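PDB 1UN8: dihydroxyacetone kinase from Citrobacter freundii, which phosphorylates dihydroxyacetone with ATP to give dihydroxyacetone phosphate, a step of glycerol fermentation, using a divalent metal such as magnesium or calcium. Local coordinates for residues A[107-111]-A[112-116]. Numbering follows the deposited sequence.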
loop_
_atom_site.group_PDB
_atom_site.type_symbol
_atom_site.label_atom_id
_atom_site.label_comp_id
_atom_site.label_asym_id
_atom_site.label_seq_id
_atom_site.Cartn_x
_atom_site.Cartn_y
_atom_site.Cartn_z
ATOM N N ILE A 107 5.819 -24.251 -8.076
ATOM C CA ILE A 107 6.091 -23.052 -8.854
ATOM C C ILE A 107 7.123 -22.262 -8.034
ATOM O O ILE A 107 6.813 -21.738 -6.948
ATOM C CB ILE A 107 4.827 -22.206 -9.048
ATOM C CG1 ILE A 107 3.739 -23.051 -9.734
ATOM C CG2 ILE A 107 5.171 -20.939 -9.876
ATOM C CD1 ILE A 107 3.240 -22.504 -11.042
ATOM N N VAL A 108 8.348 -22.175 -8.547
ATOM C CA VAL A 108 9.419 -21.489 -7.832
ATOM C C VAL A 108 10.018 -20.262 -8.522
ATOM O O VAL A 108 10.393 -20.320 -9.691
ATOM C CB VAL A 108 10.562 -22.472 -7.531
ATOM C CG1 VAL A 108 11.687 -21.771 -6.796
ATOM C CG2 VAL A 108 10.026 -23.621 -6.702
ATOM N N LYS A 109 10.120 -19.157 -7.780
ATOM C CA LYS A 109 10.711 -17.926 -8.312
ATOM C C LYS A 109 12.210 -18.195 -8.456
ATOM O O LYS A 109 12.796 -18.902 -7.640
ATOM C CB LYS A 109 10.440 -16.744 -7.368
ATOM C CG LYS A 109 8.958 -16.378 -7.266
ATOM C CD LYS A 109 8.713 -15.050 -6.528
ATOM C CE LYS A 109 9.284 -15.044 -5.113
ATOM N NZ LYS A 109 8.820 -16.183 -4.283
ATOM N N ASN A 110 12.826 -17.651 -9.497
ATOM C CA ASN A 110 14.243 -17.903 -9.751
ATOM C C ASN A 110 15.237 -17.353 -8.730
ATOM O O ASN A 110 15.733 -16.242 -8.870
ATOM C CB ASN A 110 14.620 -17.392 -11.143
ATOM C CG ASN A 110 15.765 -18.174 -11.763
ATOM O OD1 ASN A 110 16.422 -18.968 -11.089
ATOM N ND2 ASN A 110 16.010 -17.950 -13.057
ATOM N N TYR A 111 15.517 -18.137 -7.701
ATOM C CA TYR A 111 16.487 -17.768 -6.676
ATOM C C TYR A 111 17.104 -19.072 -6.177
ATOM O O TYR A 111 16.386 -20.027 -5.873
ATOM C CB TYR A 111 15.829 -16.900 -5.601
ATOM C CG TYR A 111 15.193 -15.637 -6.139
ATOM C CD1 TYR A 111 13.820 -15.560 -6.331
ATOM C CD2 TYR A 111 15.959 -14.527 -6.455
ATOM C CE1 TYR A 111 13.230 -14.409 -6.821
ATOM C CE2 TYR A 111 15.380 -13.372 -6.946
ATOM C CZ TYR A 111 14.015 -13.319 -7.128
ATOM O OH TYR A 111 13.435 -12.172 -7.616
ATOM N N THR A 112 18.432 -19.111 -6.107
ATOM C CA THR A 112 19.150 -20.302 -5.663
ATOM C C THR A 112 18.541 -20.991 -4.446
ATOM O O THR A 112 18.249 -22.181 -4.480
ATOM C CB THR A 112 20.606 -19.969 -5.338
ATOM O OG1 THR A 112 21.201 -19.347 -6.476
ATOM C CG2 THR A 112 21.386 -21.241 -5.004
ATOM N N GLY A 113 18.370 -20.240 -3.367
ATOM C CA GLY A 113 17.807 -20.811 -2.154
ATOM C C GLY A 113 16.531 -21.604 -2.389
ATOM O O GLY A 113 16.388 -22.717 -1.897
ATOM N N ASP A 114 15.600 -21.037 -3.142
ATOM C CA ASP A 114 14.351 -21.724 -3.417
ATOM C C ASP A 114 14.527 -22.899 -4.364
ATOM O O ASP A 114 13.939 -23.959 -4.158
ATOM C CB ASP A 114 13.322 -20.758 -3.997
ATOM C CG ASP A 114 12.877 -19.728 -2.999
ATOM O OD1 ASP A 114 13.149 -19.942 -1.796
ATOM O OD2 ASP A 114 12.261 -18.716 -3.409
ATOM N N ARG A 115 15.334 -22.709 -5.399
ATOM C CA ARG A 115 15.576 -23.759 -6.372
ATOM C C ARG A 115 16.209 -24.968 -5.702
ATOM O O ARG A 115 15.791 -26.101 -5.924
ATOM C CB ARG A 115 16.485 -23.237 -7.486
ATOM C CG ARG A 115 15.843 -22.129 -8.312
ATOM C CD ARG A 115 16.779 -21.566 -9.362
ATOM N NE ARG A 115 17.448 -22.598 -10.148
ATOM C CZ ARG A 115 17.786 -22.454 -11.426
ATOM N NH1 ARG A 115 17.514 -21.323 -12.070
ATOM N NH2 ARG A 115 18.401 -23.433 -12.065
ATOM N N LEU A 116 17.210 -24.729 -4.871
ATOM C CA LEU A 116 17.877 -25.821 -4.190
ATOM C C LEU A 116 17.004 -26.482 -3.125
ATOM O O LEU A 116 17.004 -27.702 -2.993
ATOM C CB LEU A 116 19.179 -25.334 -3.552
ATOM C CG LEU A 116 20.244 -24.818 -4.516
ATOM C CD1 LEU A 116 21.512 -24.509 -3.743
ATOM C CD2 LEU A 116 20.526 -25.856 -5.592
HETATM O O HOH W 1 9.714 -19.141 -4.830
HETATM O O HOH W 2 17.469 -19.789 -14.987
#
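Lys-109 and Asp-114, both substrate-binding residues, face each other across a single water rather than in a salt bridge. The turn between them joins strand 104-109 to helix 112-127, the first step of a beta-alpha-beta unit in the DhaK part of the kinase, and the substrate site lies at this strand end. The water accepts from Lys-109 N and Lys-109 NZ and donates to Asp-114 OD2, whereas NZ and OD2 themselves stay 4.4 Å apart. His-65 also binds the ammonium and Ser-85 the other carboxylate oxygen, OD1, so each charged end has a second partner besides the water. Beta-branched Val-108 suits a buried strand position facing the helix: its CG1, anti to the backbone N (chi1 180°), presses on Asp-114 CB at 3.4 Å. Asn-110 centres an inverse gamma turn, closed by a weak bond from Tyr-111 N to Lys-109 O, at which the chain leaves the strand. Tyr-111 then takes the N-cap position, and its carbonyl O accepts from Arg-115 N at 2.9 Å, in the first helical turn. Its ring packs edge-to-face with His-220, the active-site histidine that forms the covalent hemiaminal with the substrate, while its hydroxyl bonds to Gly-151 O. In long Arg-115 a bend at chi3 (48°) turns the guanidinium to the Asn-110 amide; its NE bonds to Tyr-467 O of the second subunit. A second water joins Asn-110 ND2 to Arg-115 NH1. The amide oxygen meets the guanidinium edge directly: Arg-115 NH1 donates to Asn-110 OD1 at 2.8 Å, nearly straight at 165°; OD1 lies in the guanidinium plane, whereas NH1 sits off the carbonyl plane of the amide.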